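Long-range contacts in oxidoreductase (Azotobacter vinelandii, PDB 7D5N), which binds NADH together with myo-inositol and, as an inositol dehydrogenase homolog, probably oxidises inositol or a related polyol with NAD(+) as cofactor: residues R13-G18 with Q86-A91; H110-K115 with G139-Y144; A280-W285 with L292-Q297. All coordinates share one frame; numbering follows the deposited sequence.

Contact 1 (R13-G18 with Q86-A91); sequences RWAMVG and QAVSVA. With NAI (1,4-dihydronicotinamide adenine dinucleotide), chain D.
Trp14 and Ser89 meet across two neighbouring parallel strands of the Rossmann fold, 13-16 and 87-91, whose residues pair in step from Trp14 with Ala87 to Val17 with Val90. Trp14 swings CG anti to its backbone nitrogen (chi1 -177°), which lays the indole along the sheet toward the second strand. Followed outward, CG lies 4.2 Å from Ala87 O, and CD1 comes within 3.6 Å of that oxygen. NE1 donates to Ser89 OG at 2.9 Å, with the hydroxyl in the ring plane. CE2 and CZ2 border the Ser89 hydroxyl, CZ2 3.3 Å from OG, with CB slightly farther. Ser89 suits the place because its small hydroxyl fits at the indole edge and also bonds Tyr337. A phenylalanine here would probably leave Ser89 OG without its indole donor and open a gap where the second ring lies beside Ser89.

On the other face of the sheet, Val17 CG2 packs on Val88 CG2, and both side chains are covered by helix 71-79. At the strand starts, the Gln86 amide stacks on the Arg13 guanidinium, whose NE bonds Gly84 O, planes 4° apart, while Gln86 OE1 accepts from Arg13 N in a nearly straight bond. At the opposite end the strands open on the cofactor: Gly18, which has positive phi and no side chain, brings CA to 3.3 Å from NAI N3A, and Val17 CG1 lies 3.8 Å from NAI C2A.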
loop_
_atom_site.group_PDB
_atom_site.type_symbol
_atom_site.label_atom_id
_atom_site.label_comp_id
_atom_site.label_asym_id
_atom_site.label_seq_id
_atom_site.Cartn_x
_atom_site.Cartn_y
_atom_site.Cartn_z
ATOM N N ARG B 13 -40.721 -8.931 14.974
ATOM C CA ARG B 13 -40.595 -10.165 15.784
ATOM C C ARG B 13 -39.919 -11.218 14.906
ATOM O O ARG B 13 -40.464 -11.522 13.833
ATOM C CB ARG B 13 -41.979 -10.584 16.291
ATOM C CG ARG B 13 -42.565 -9.622 17.316
ATOM C CD ARG B 13 -43.831 -10.155 17.992
ATOM N NE ARG B 13 -44.869 -10.508 17.033
ATOM C CZ ARG B 13 -45.765 -9.672 16.502
ATOM N NH1 ARG B 13 -45.792 -8.392 16.838
ATOM N NH2 ARG B 13 -46.636 -10.128 15.617
ATOM N N TRP B 14 -38.774 -11.745 15.343
ATOM C CA TRP B 14 -37.792 -12.381 14.433
ATOM C C TRP B 14 -37.266 -13.705 14.997
ATOM O O TRP B 14 -37.114 -13.825 16.226
ATOM C CB TRP B 14 -36.666 -11.372 14.182
ATOM C CG TRP B 14 -35.594 -11.803 13.232
ATOM C CD1 TRP B 14 -35.726 -12.098 11.909
ATOM C CD2 TRP B 14 -34.188 -11.857 13.521
ATOM N NE1 TRP B 14 -34.500 -12.386 11.367
ATOM C CE2 TRP B 14 -33.535 -12.242 12.331
ATOM C CE3 TRP B 14 -33.426 -11.649 14.678
ATOM C CZ2 TRP B 14 -32.157 -12.454 12.272
ATOM C CZ3 TRP B 14 -32.062 -11.836 14.619
ATOM C CH2 TRP B 14 -31.441 -12.239 13.431
ATOM N N ALA B 15 -37.007 -14.643 14.091
ATOM C CA ALA B 15 -36.332 -15.929 14.356
ATOM C C ALA B 15 -35.183 -16.116 13.370
ATOM O O ALA B 15 -35.143 -15.443 12.312
ATOM C CB ALA B 15 -37.306 -17.083 14.237
ATOM N N MET B 16 -34.321 -17.073 13.671
ATOM C CA MET B 16 -33.377 -17.630 12.685
ATOM C C MET B 16 -33.591 -19.133 12.578
ATOM O O MET B 16 -33.926 -19.775 13.593
ATOM C CB MET B 16 -31.929 -17.358 13.086
ATOM C CG MET B 16 -31.582 -15.887 13.054
ATOM S SD MET B 16 -29.848 -15.689 13.505
ATOM C CE MET B 16 -29.040 -16.440 12.107
ATOM N N VAL B 17 -33.401 -19.660 11.387
ATOM C CA VAL B 17 -33.132 -21.100 11.186
ATOM C C VAL B 17 -31.660 -21.203 10.800
ATOM O O VAL B 17 -31.241 -20.473 9.870
ATOM C CB VAL B 17 -34.075 -21.698 10.134
ATOM C CG1 VAL B 17 -33.834 -23.192 9.979
ATOM C CG2 VAL B 17 -35.532 -21.422 10.488
ATOM N N GLY B 18 -30.904 -22.018 11.532
ATOM C CA GLY B 18 -29.443 -22.097 11.410
ATOM C C GLY B 18 -28.779 -20.960 12.162
ATOM O O GLY B 18 -29.459 -20.294 12.983
ATOM N N GLN B 86 -42.825 -12.548 12.883
ATOM C CA GLN B 86 -43.293 -11.935 11.616
ATOM C C GLN B 86 -42.290 -12.191 10.494
ATOM O O GLN B 86 -42.653 -11.973 9.343
ATOM C CB GLN B 86 -43.478 -10.429 11.785
ATOM C CG GLN B 86 -44.517 -10.055 12.827
ATOM C CD GLN B 86 -44.366 -8.616 13.248
ATOM O OE1 GLN B 86 -43.472 -8.262 14.015
ATOM N NE2 GLN B 86 -45.217 -7.762 12.702
ATOM N N ALA B 87 -41.061 -12.592 10.821
ATOM C CA ALA B 87 -39.971 -12.730 9.837
ATOM C C ALA B 87 -38.951 -13.752 10.326
ATOM O O ALA B 87 -38.806 -13.916 11.549
ATOM C CB ALA B 87 -39.341 -11.382 9.625
ATOM N N VAL B 88 -38.256 -14.391 9.397
ATOM C CA VAL B 88 -37.208 -15.386 9.743
ATOM C C VAL B 88 -36.002 -15.145 8.836
ATOM O O VAL B 88 -36.189 -14.834 7.646
ATOM C CB VAL B 88 -37.749 -16.825 9.637
ATOM C CG1 VAL B 88 -38.271 -17.146 8.247
ATOM C CG2 VAL B 88 -36.741 -17.864 10.082
ATOM N N SER B 89 -34.806 -15.295 9.391
ATOM C CA SER B 89 -33.548 -15.330 8.619
ATOM C C SER B 89 -33.089 -16.779 8.499
ATOM O O SER B 89 -33.046 -17.504 9.526
ATOM C CB SER B 89 -32.494 -14.446 9.202
ATOM O OG SER B 89 -32.872 -13.072 9.129
ATOM N N VAL B 90 -32.759 -17.176 7.277
ATOM C CA VAL B 90 -32.384 -18.568 6.947
ATOM C C VAL B 90 -30.880 -18.577 6.703
ATOM O O VAL B 90 -30.442 -18.028 5.660
ATOM C CB VAL B 90 -33.184 -19.081 5.743
ATOM C CG1 VAL B 90 -32.799 -20.506 5.392
ATOM C CG2 VAL B 90 -34.683 -18.964 5.978
ATOM N N ALA B 91 -30.139 -19.169 7.638
ATOM C CA ALA B 91 -28.660 -19.220 7.658
ATOM C C ALA B 91 -28.196 -20.678 7.680
ATOM O O ALA B 91 -27.113 -20.960 8.212
ATOM C CB ALA B 91 -28.146 -18.437 8.837
HETATM P PA NAI D . -21.934 -23.405 8.845
HETATM O O1A NAI D . -21.714 -24.798 8.439
HETATM O O2A NAI D . -20.861 -22.653 9.495
HETATM O O5B NAI D . -23.229 -23.335 9.815
HETATM C C5B NAI D . -24.458 -23.979 9.501
HETATM C C4B NAI D . -25.359 -23.769 10.713
HETATM O O4B NAI D . -26.710 -24.116 10.440
HETATM C C3B NAI D . -24.943 -24.613 11.910
HETATM O O3B NAI D . -25.256 -23.888 13.104
HETATM C C2B NAI D . -25.805 -25.835 11.810
HETATM O O2B NAI D . -26.029 -26.488 13.062
HETATM C C1B NAI D . -27.070 -25.167 11.338
HETATM N N9A NAI D . -27.947 -26.010 10.562
HETATM C C8A NAI D . -27.637 -26.847 9.567
HETATM N N7A NAI D . -28.777 -27.409 9.084
HETATM C C5A NAI D . -29.795 -26.936 9.811
HETATM C C6A NAI D . -31.238 -27.125 9.827
HETATM N N6A NAI D . -31.808 -27.954 8.949
HETATM N N1A NAI D . -31.952 -26.450 10.740
HETATM C C2A NAI D . -31.364 -25.586 11.602
HETATM N N3A NAI D . -30.025 -25.383 11.652
HETATM C C4A NAI D . -29.240 -26.011 10.774
HETATM O O3 NAI D . -22.401 -22.634 7.533
HETATM P PN NAI D . -22.114 -21.071 7.299
HETATM O O1N NAI D . -20.721 -20.921 6.769
HETATM O O2N NAI D . -22.541 -20.268 8.442
HETATM O O5D NAI D . -23.101 -20.797 6.084
HETATM C C5D NAI D . -24.511 -20.772 6.233
HETATM C C4D NAI D . -25.177 -20.126 5.046
HETATM O O4D NAI D . -24.740 -18.756 4.992
HETATM C C3D NAI D . -24.801 -20.742 3.725
HETATM O O3D NAI D . -25.875 -20.586 2.831
HETATM C C2D NAI D . -23.695 -19.866 3.179
HETATM O O2D NAI D . -23.700 -19.748 1.758
HETATM C C1D NAI D . -24.073 -18.524 3.756
HETATM N N1N NAI D . -22.966 -17.611 3.979
HETATM C C2N NAI D . -23.114 -16.359 3.538
HETATM C C3N NAI D . -22.134 -15.407 3.708
HETATM C C7N NAI D . -22.360 -14.017 3.232
HETATM O O7N NAI D . -21.402 -13.266 3.169
HETATM N N7N NAI D . -23.607 -13.628 2.986
HETATM C C4N NAI D . -20.860 -15.718 4.445
HETATM C C5N NAI D . -20.822 -17.105 4.891
HETATM C C6N NAI D . -21.873 -17.975 4.654
#

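Contact 2 (H110-K115 with G139-Y144); sequences HVVCEK and GVTYGY. With NAI (1,4-dihydronicotinamide adenine dinucleotide), chain D; INS (1,2,3,4,5,6-hexahydroxy-cyclohexane), chain E.
Glu114 and Thr141 meet just beyond the parallel strands 110-113 and 138-140, which helix 121-133 joins in a beta-alpha-beta unit of the Rossmann fold. Thr141 OG1 donates to Glu114 OE1 at 2.8 Å, arriving from above the carboxylate plane, 80° out of it. The same oxygen takes Lys115 N on its anti lone pair, and the carboxamide nitrogen NAI N7N at 3.0 Å in an almost straight bond. Three donors therefore grip one buried oxygen, and a carboxylate, rich in acceptor capacity, suits that role. NAI N7N also reaches Thr141 O at 2.8 Å, so both segments hold the nicotinamide amide and limit its rotation. The Lys115 side chain bends repeatedly, carrying NZ to INS O4 at 2.8 Å, while Tyr144 OH donates to INS O3, which lies at the edge of its ring.

The next shell sets these groups in place. Glu114 OE2 is bonded by His29, and Lys115 NZ also donates to Asp205 O. Tyr142 lends CE1 as a support for Lys115 CB, and its ring stacks on Tyr212. His325 of the second subunit packs on Tyr144 and bonds the inositol, so another chain completes this pocket.

Farther back, Gly139 lies close against strand 110-113, its CA 4.4 Å from Val112 CA, its N bonding Val111 O and its O receiving Cys113 N. The hydroxyl of Thr141 sits between its backbone nitrogen and carbonyl carbon (chi1 43°), facing Glu114; this turns the methyl toward the hydrophobic side, where Thr141 CG2 meets Val112 CG1 at 3.5 Å.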
loop_
_atom_site.group_PDB
_atom_site.type_symbol
_atom_site.label_atom_id
_atom_site.label_comp_id
_atom_site.label_asym_id
_atom_site.label_seq_id
_atom_site.Cartn_x
_atom_site.Cartn_y
_atom_site.Cartn_z
ATOM N N HIS B 110 -42.247 -12.894 6.321
ATOM C CA HIS B 110 -41.132 -12.255 5.573
ATOM C C HIS B 110 -39.871 -13.091 5.804
ATOM O O HIS B 110 -39.767 -13.745 6.874
ATOM C CB HIS B 110 -40.946 -10.803 5.997
ATOM C CG HIS B 110 -42.166 -9.969 5.840
ATOM N ND1 HIS B 110 -42.705 -9.691 4.607
ATOM C CD2 HIS B 110 -42.944 -9.341 6.745
ATOM C CE1 HIS B 110 -43.758 -8.923 4.751
ATOM N NE2 HIS B 110 -43.929 -8.696 6.051
ATOM N N VAL B 111 -38.942 -13.068 4.850
ATOM C CA VAL B 111 -37.733 -13.925 4.906
ATOM C C VAL B 111 -36.514 -13.088 4.543
ATOM O O VAL B 111 -36.579 -12.277 3.609
ATOM C CB VAL B 111 -37.854 -15.161 3.998
ATOM C CG1 VAL B 111 -36.581 -15.988 4.018
ATOM C CG2 VAL B 111 -39.038 -16.031 4.397
ATOM N N VAL B 112 -35.436 -13.312 5.285
ATOM C CA VAL B 112 -34.069 -12.939 4.851
ATOM C C VAL B 112 -33.343 -14.256 4.591
ATOM O O VAL B 112 -33.148 -15.053 5.544
ATOM C CB VAL B 112 -33.353 -12.049 5.875
ATOM C CG1 VAL B 112 -31.933 -11.756 5.415
ATOM C CG2 VAL B 112 -34.107 -10.749 6.135
ATOM N N CYS B 113 -33.064 -14.550 3.329
ATOM C CA CYS B 113 -32.446 -15.841 2.969
ATOM C C CYS B 113 -30.963 -15.621 2.684
ATOM O O CYS B 113 -30.604 -14.637 2.005
ATOM C CB CYS B 113 -33.132 -16.526 1.797
ATOM S SG CYS B 113 -32.537 -18.222 1.561
ATOM N N GLU B 114 -30.128 -16.536 3.147
ATOM C CA GLU B 114 -28.693 -16.481 2.806
ATOM C C GLU B 114 -28.514 -16.784 1.317
ATOM O O GLU B 114 -29.332 -17.538 0.730
ATOM C CB GLU B 114 -27.886 -17.448 3.665
ATOM C CG GLU B 114 -27.207 -16.763 4.825
ATOM C CD GLU B 114 -26.165 -15.725 4.435
ATOM O OE1 GLU B 114 -26.002 -15.434 3.221
ATOM O OE2 GLU B 114 -25.516 -15.211 5.350
ATOM N N LYS B 115 -27.473 -16.193 0.738
ATOM C CA LYS B 115 -26.995 -16.510 -0.627
ATOM C C LYS B 115 -26.254 -17.844 -0.570
ATOM O O LYS B 115 -25.682 -18.190 0.461
ATOM C CB LYS B 115 -26.068 -15.389 -1.105
ATOM C CG LYS B 115 -24.965 -15.045 -0.110
ATOM C CD LYS B 115 -23.590 -15.107 -0.683
ATOM C CE LYS B 115 -23.207 -16.446 -1.269
ATOM N NZ LYS B 115 -22.418 -17.241 -0.302
ATOM N N GLY B 139 -35.418 -10.684 1.609
ATOM C CA GLY B 139 -34.075 -10.094 1.525
ATOM C C GLY B 139 -33.063 -11.177 1.252
ATOM O O GLY B 139 -33.312 -12.341 1.625
ATOM N N VAL B 140 -31.962 -10.833 0.596
ATOM C CA VAL B 140 -30.810 -11.760 0.425
ATOM C C VAL B 140 -29.557 -11.068 0.964
ATOM O O VAL B 140 -29.357 -9.885 0.679
ATOM C CB VAL B 140 -30.663 -12.203 -1.037
ATOM C CG1 VAL B 140 -29.517 -13.179 -1.235
ATOM C CG2 VAL B 140 -31.961 -12.809 -1.543
ATOM N N THR B 141 -28.746 -11.788 1.736
ATOM C CA THR B 141 -27.607 -11.184 2.470
ATOM C C THR B 141 -26.376 -11.089 1.559
ATOM O O THR B 141 -25.311 -11.644 1.890
ATOM C CB THR B 141 -27.446 -11.834 3.848
ATOM O OG1 THR B 141 -27.602 -13.246 3.760
ATOM C CG2 THR B 141 -28.470 -11.292 4.819
ATOM N N TYR B 142 -26.495 -10.338 0.465
ATOM C CA TYR B 142 -25.324 -9.836 -0.296
ATOM C C TYR B 142 -24.744 -8.676 0.522
ATOM O O TYR B 142 -24.892 -7.529 0.133
ATOM C CB TYR B 142 -25.715 -9.462 -1.727
ATOM C CG TYR B 142 -26.005 -10.629 -2.639
ATOM C CD1 TYR B 142 -25.033 -11.577 -2.918
ATOM C CD2 TYR B 142 -27.248 -10.788 -3.231
ATOM C CE1 TYR B 142 -25.277 -12.648 -3.763
ATOM C CE2 TYR B 142 -27.511 -11.851 -4.076
ATOM C CZ TYR B 142 -26.524 -12.780 -4.347
ATOM O OH TYR B 142 -26.812 -13.817 -5.181
ATOM N N GLY B 143 -24.144 -8.999 1.671
ATOM C CA GLY B 143 -23.830 -8.038 2.747
ATOM C C GLY B 143 -22.898 -6.920 2.305
ATOM O O GLY B 143 -23.026 -5.783 2.822
ATOM N N TYR B 144 -21.983 -7.198 1.380
ATOM C CA TYR B 144 -20.962 -6.208 0.955
ATOM C C TYR B 144 -21.666 -5.013 0.304
ATOM O O TYR B 144 -21.099 -3.908 0.297
ATOM C CB TYR B 144 -19.930 -6.875 0.049
ATOM C CG TYR B 144 -19.253 -8.055 0.696
ATOM C CD1 TYR B 144 -18.215 -7.895 1.605
ATOM C CD2 TYR B 144 -19.667 -9.342 0.407
ATOM C CE1 TYR B 144 -17.617 -8.983 2.220
ATOM C CE2 TYR B 144 -19.094 -10.439 1.025
ATOM C CZ TYR B 144 -18.058 -10.258 1.930
ATOM O OH TYR B 144 -17.473 -11.337 2.520
HETATM P PA NAI D . -21.934 -23.405 8.845
HETATM O O1A NAI D . -21.714 -24.798 8.439
HETATM O O2A NAI D . -20.861 -22.653 9.495
HETATM O O5B NAI D . -23.229 -23.335 9.815
HETATM C C5B NAI D . -24.458 -23.979 9.501
HETATM C C4B NAI D . -25.359 -23.769 10.713
HETATM O O4B NAI D . -26.710 -24.116 10.440
HETATM C C3B NAI D . -24.943 -24.613 11.910
HETATM O O3B NAI D . -25.256 -23.888 13.104
HETATM C C2B NAI D . -25.805 -25.835 11.810
HETATM O O2B NAI D . -26.029 -26.488 13.062
HETATM C C1B NAI D . -27.070 -25.167 11.338
HETATM N N9A NAI D . -27.947 -26.010 10.562
HETATM C C8A NAI D . -27.637 -26.847 9.567
HETATM N N7A NAI D . -28.777 -27.409 9.084
HETATM C C5A NAI D . -29.795 -26.936 9.811
HETATM C C6A NAI D . -31.238 -27.125 9.827
HETATM N N6A NAI D . -31.808 -27.954 8.949
HETATM N N1A NAI D . -31.952 -26.450 10.740
HETATM C C2A NAI D . -31.364 -25.586 11.602
HETATM N N3A NAI D . -30.025 -25.383 11.652
HETATM C C4A NAI D . -29.240 -26.011 10.774
HETATM O O3 NAI D . -22.401 -22.634 7.533
HETATM P PN NAI D . -22.114 -21.071 7.299
HETATM O O1N NAI D . -20.721 -20.921 6.769
HETATM O O2N NAI D . -22.541 -20.268 8.442
HETATM O O5D NAI D . -23.101 -20.797 6.084
HETATM C C5D NAI D . -24.511 -20.772 6.233
HETATM C C4D NAI D . -25.177 -20.126 5.046
HETATM O O4D NAI D . -24.740 -18.756 4.992
HETATM C C3D NAI D . -24.801 -20.742 3.725
HETATM O O3D NAI D . -25.875 -20.586 2.831
HETATM C C2D NAI D . -23.695 -19.866 3.179
HETATM O O2D NAI D . -23.700 -19.748 1.758
HETATM C C1D NAI D . -24.073 -18.524 3.756
HETATM N N1N NAI D . -22.966 -17.611 3.979
HETATM C C2N NAI D . -23.114 -16.359 3.538
HETATM C C3N NAI D . -22.134 -15.407 3.708
HETATM C C7N NAI D . -22.360 -14.017 3.232
HETATM O O7N NAI D . -21.402 -13.266 3.169
HETATM N N7N NAI D . -23.607 -13.628 2.986
HETATM C C4N NAI D . -20.860 -15.718 4.445
HETATM C C5N NAI D . -20.822 -17.105 4.891
HETATM C C6N NAI D . -21.873 -17.975 4.654
HETATM C C1 INS E . -16.724 -16.841 2.415
HETATM C C2 INS E . -17.127 -15.413 2.695
HETATM C C3 INS E . -18.284 -14.988 1.801
HETATM C C4 INS E . -19.445 -15.972 1.913
HETATM C C5 INS E . -19.023 -17.424 1.760
HETATM C C6 INS E . -17.902 -17.753 2.715
HETATM O O1 INS E . -15.581 -17.170 3.210
HETATM O O2 INS E . -17.549 -15.312 4.061
HETATM O O3 INS E . -18.703 -13.666 2.200
HETATM O O4 INS E . -20.460 -15.706 0.967
HETATM O O5 INS E . -20.126 -18.286 2.034
HETATM O O6 INS E . -17.582 -19.109 2.526
#

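Contact 3 (A280-W285 with L292-Q297); sequences ASLEWW and LAFEIQ
Leu282 and Phe294 interlock on one face of a beta hairpin, whose antiparallel strands 280-285 and 291-296 lie in the mixed sheet of the C-terminal alpha/beta domain. Leu282 CD2 is the principal bump: it presses obliquely on the Phe294 ring, 3.3 Å from CD1, and has Leu292 CD2 on another flank at 4.2 Å. Its branch thus fills the hollow between a ring and a leucine fork. Ala280 CB fits farther along the ring, 3.8 Å from Phe294 CE1, and also meets Ile296 CG1; a methyl is small enough for this non-hydrogen-bonded pair, where the strands come close. Phe294 CG stands anti to its backbone nitrogen (chi1 176°), which leans the ring along the sheet toward Ala280. Met156 of helix 148-158 touches both Leu282 and Phe294, so apolar residues suit this face.

Toward the turn, Leu292 CD1 rests against Glu283 O and Trp284 CB, near the plane of the indole at its edge. Trp284 NE1 bonds Pro289 O in the connecting loop.

The reverse face is more polar. Ala293 CB and Glu283 CB form a low ridge, and the carboxylates of Glu283 and Glu295 both turn to Arg274, whose two salt bridges probably ease the nearness of the like charges. Ser281 OG and Gln297 OE1 bond Ala265 and Gly266 of the third subunit, so this end of the hairpin joins the assembly. Beneath these side chains, Ser281 and Glu295 form a hydrogen-bonded pair, with Glu295 N meeting Ser281 O at 2.8 Å in the carbonyl plane.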
loop_
_atom_site.group_PDB
_atom_site.type_symbol
_atom_site.label_atom_id
_atom_site.label_comp_id
_atom_site.label_asym_id
_atom_site.label_seq_id
_atom_site.Cartn_x
_atom_site.Cartn_y
_atom_site.Cartn_z
ATOM N N ALA B 280 -12.329 7.108 -16.937
ATOM C CA ALA B 280 -11.812 6.803 -15.591
ATOM C C ALA B 280 -12.244 5.421 -15.130
ATOM O O ALA B 280 -13.180 4.845 -15.713
ATOM C CB ALA B 280 -12.313 7.838 -14.619
ATOM N N SER B 281 -11.586 4.961 -14.077
ATOM C CA SER B 281 -11.856 3.668 -13.413
ATOM C C SER B 281 -12.170 3.910 -11.934
ATOM O O SER B 281 -11.684 4.898 -11.336
ATOM C CB SER B 281 -10.721 2.702 -13.600
ATOM O OG SER B 281 -10.568 2.347 -14.967
ATOM N N LEU B 282 -12.956 3.002 -11.365
ATOM C CA LEU B 282 -13.214 2.907 -9.913
ATOM C C LEU B 282 -12.784 1.514 -9.481
ATOM O O LEU B 282 -12.957 0.569 -10.273
ATOM C CB LEU B 282 -14.708 3.061 -9.644
ATOM C CG LEU B 282 -15.325 4.428 -9.847
ATOM C CD1 LEU B 282 -16.807 4.350 -9.515
ATOM C CD2 LEU B 282 -14.611 5.487 -9.033
ATOM N N GLU B 283 -12.264 1.370 -8.272
ATOM C CA GLU B 283 -11.902 0.031 -7.782
ATOM C C GLU B 283 -12.172 -0.016 -6.296
ATOM O O GLU B 283 -11.721 0.893 -5.572
ATOM C CB GLU B 283 -10.452 -0.343 -8.068
ATOM C CG GLU B 283 -10.181 -1.800 -7.744
ATOM C CD GLU B 283 -8.897 -2.378 -8.305
ATOM O OE1 GLU B 283 -8.440 -1.893 -9.351
ATOM O OE2 GLU B 283 -8.376 -3.338 -7.707
ATOM N N TRP B 284 -12.900 -1.046 -5.890
ATOM C CA TRP B 284 -13.251 -1.273 -4.473
ATOM C C TRP B 284 -12.757 -2.650 -4.046
ATOM O O TRP B 284 -12.869 -3.605 -4.836
ATOM C CB TRP B 284 -14.749 -1.152 -4.273
ATOM C CG TRP B 284 -15.159 -1.211 -2.844
ATOM C CD1 TRP B 284 -15.139 -0.205 -1.925
ATOM C CD2 TRP B 284 -15.694 -2.368 -2.178
ATOM N NE1 TRP B 284 -15.613 -0.668 -0.723
ATOM C CE2 TRP B 284 -15.985 -1.978 -0.855
ATOM C CE3 TRP B 284 -15.947 -3.684 -2.576
ATOM C CZ2 TRP B 284 -16.520 -2.868 0.073
ATOM C CZ3 TRP B 284 -16.475 -4.565 -1.657
ATOM C CH2 TRP B 284 -16.766 -4.151 -0.357
ATOM N N TRP B 285 -12.264 -2.735 -2.821
ATOM C CA TRP B 285 -11.669 -3.964 -2.262
ATOM C C TRP B 285 -12.276 -4.214 -0.878
ATOM O O TRP B 285 -12.172 -3.314 -0.019
ATOM C CB TRP B 285 -10.156 -3.779 -2.245
ATOM C CG TRP B 285 -9.410 -4.879 -1.576
ATOM C CD1 TRP B 285 -9.826 -6.159 -1.348
ATOM C CD2 TRP B 285 -8.056 -4.803 -1.110
ATOM N NE1 TRP B 285 -8.833 -6.873 -0.731
ATOM C CE2 TRP B 285 -7.735 -6.072 -0.581
ATOM C CE3 TRP B 285 -7.098 -3.789 -1.092
ATOM C CZ2 TRP B 285 -6.487 -6.340 -0.018
ATOM C CZ3 TRP B 285 -5.862 -4.058 -0.545
ATOM C CH2 TRP B 285 -5.568 -5.317 -0.012
ATOM N N LEU B 292 -12.397 4.061 -1.853
ATOM C CA LEU B 292 -12.746 3.765 -3.262
ATOM C C LEU B 292 -11.709 4.446 -4.151
ATOM O O LEU B 292 -11.588 5.689 -4.101
ATOM C CB LEU B 292 -14.164 4.278 -3.543
ATOM C CG LEU B 292 -14.697 4.016 -4.951
ATOM C CD1 LEU B 292 -14.802 2.529 -5.226
ATOM C CD2 LEU B 292 -16.044 4.690 -5.156
ATOM N N ALA B 293 -10.948 3.666 -4.908
ATOM C CA ALA B 293 -9.976 4.219 -5.864
ATOM C C ALA B 293 -10.763 4.837 -7.015
ATOM O O ALA B 293 -11.726 4.224 -7.504
ATOM C CB ALA B 293 -9.008 3.157 -6.328
ATOM N N PHE B 294 -10.428 6.065 -7.366
ATOM C CA PHE B 294 -11.044 6.776 -8.502
ATOM C C PHE B 294 -9.905 7.328 -9.356
ATOM O O PHE B 294 -9.156 8.180 -8.864
ATOM C CB PHE B 294 -11.986 7.859 -7.997
ATOM C CG PHE B 294 -12.595 8.707 -9.084
ATOM C CD1 PHE B 294 -13.082 8.134 -10.242
ATOM C CD2 PHE B 294 -12.691 10.078 -8.942
ATOM C CE1 PHE B 294 -13.639 8.911 -11.247
ATOM C CE2 PHE B 294 -13.254 10.857 -9.941
ATOM C CZ PHE B 294 -13.729 10.270 -11.094
ATOM N N GLU B 295 -9.737 6.786 -10.565
ATOM C CA GLU B 295 -8.526 7.005 -11.387
ATOM C C GLU B 295 -8.949 7.532 -12.756
ATOM O O GLU B 295 -9.277 6.730 -13.672
ATOM C CB GLU B 295 -7.714 5.718 -11.442
ATOM C CG GLU B 295 -7.550 5.111 -10.064
ATOM C CD GLU B 295 -6.713 3.850 -9.973
ATOM O OE1 GLU B 295 -6.704 3.065 -10.952
ATOM O OE2 GLU B 295 -6.087 3.659 -8.899
ATOM N N ILE B 296 -8.913 8.849 -12.887
ATOM C CA ILE B 296 -9.214 9.546 -14.164
ATOM C C ILE B 296 -7.963 9.438 -15.028
ATOM O O ILE B 296 -6.898 9.833 -14.549
ATOM C CB ILE B 296 -9.595 11.017 -13.917
ATOM C CG1 ILE B 296 -10.774 11.170 -12.949
ATOM C CG2 ILE B 296 -9.845 11.736 -15.236
ATOM C CD1 ILE B 296 -10.888 12.569 -12.354
ATOM N N GLN B 297 -8.075 8.934 -16.253
ATOM C CA GLN B 297 -6.898 8.858 -17.150
ATOM C C GLN B 297 -6.293 10.251 -17.335
ATOM O O GLN B 297 -7.035 11.182 -17.670
ATOM C CB GLN B 297 -7.261 8.281 -18.518
ATOM C CG GLN B 297 -6.054 8.113 -19.432
ATOM C CD GLN B 297 -4.933 7.300 -18.825
ATOM O OE1 GLN B 297 -5.149 6.349 -18.067
ATOM N NE2 GLN B 297 -3.708 7.672 -19.166
#

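Contacts 1 and 2 belong to one parallel sheet: strands 87-91 and 110-113 are neighbours, and Val88 O and Val90 N probably hydrogen-bond to the backbone of Val112. Both are buried and both touch the dinucleotide, yet contact 1 borders the adenine and one ribose carbon largely through backbone and small residues, whereas contact 2 brings charged and hydroxyl groups to the nicotinamide and inositol. Contact 3 belongs to the other domain, with its centre about 38 Å from that of contact 1, and is partly buried. Its antiparallel pair separates an apolar face from a polar face of salt bridges and a subunit contact. Contacts 2 and 3 touch where Tyr144 packs on Trp284, linking the inositol pocket to the hairpin.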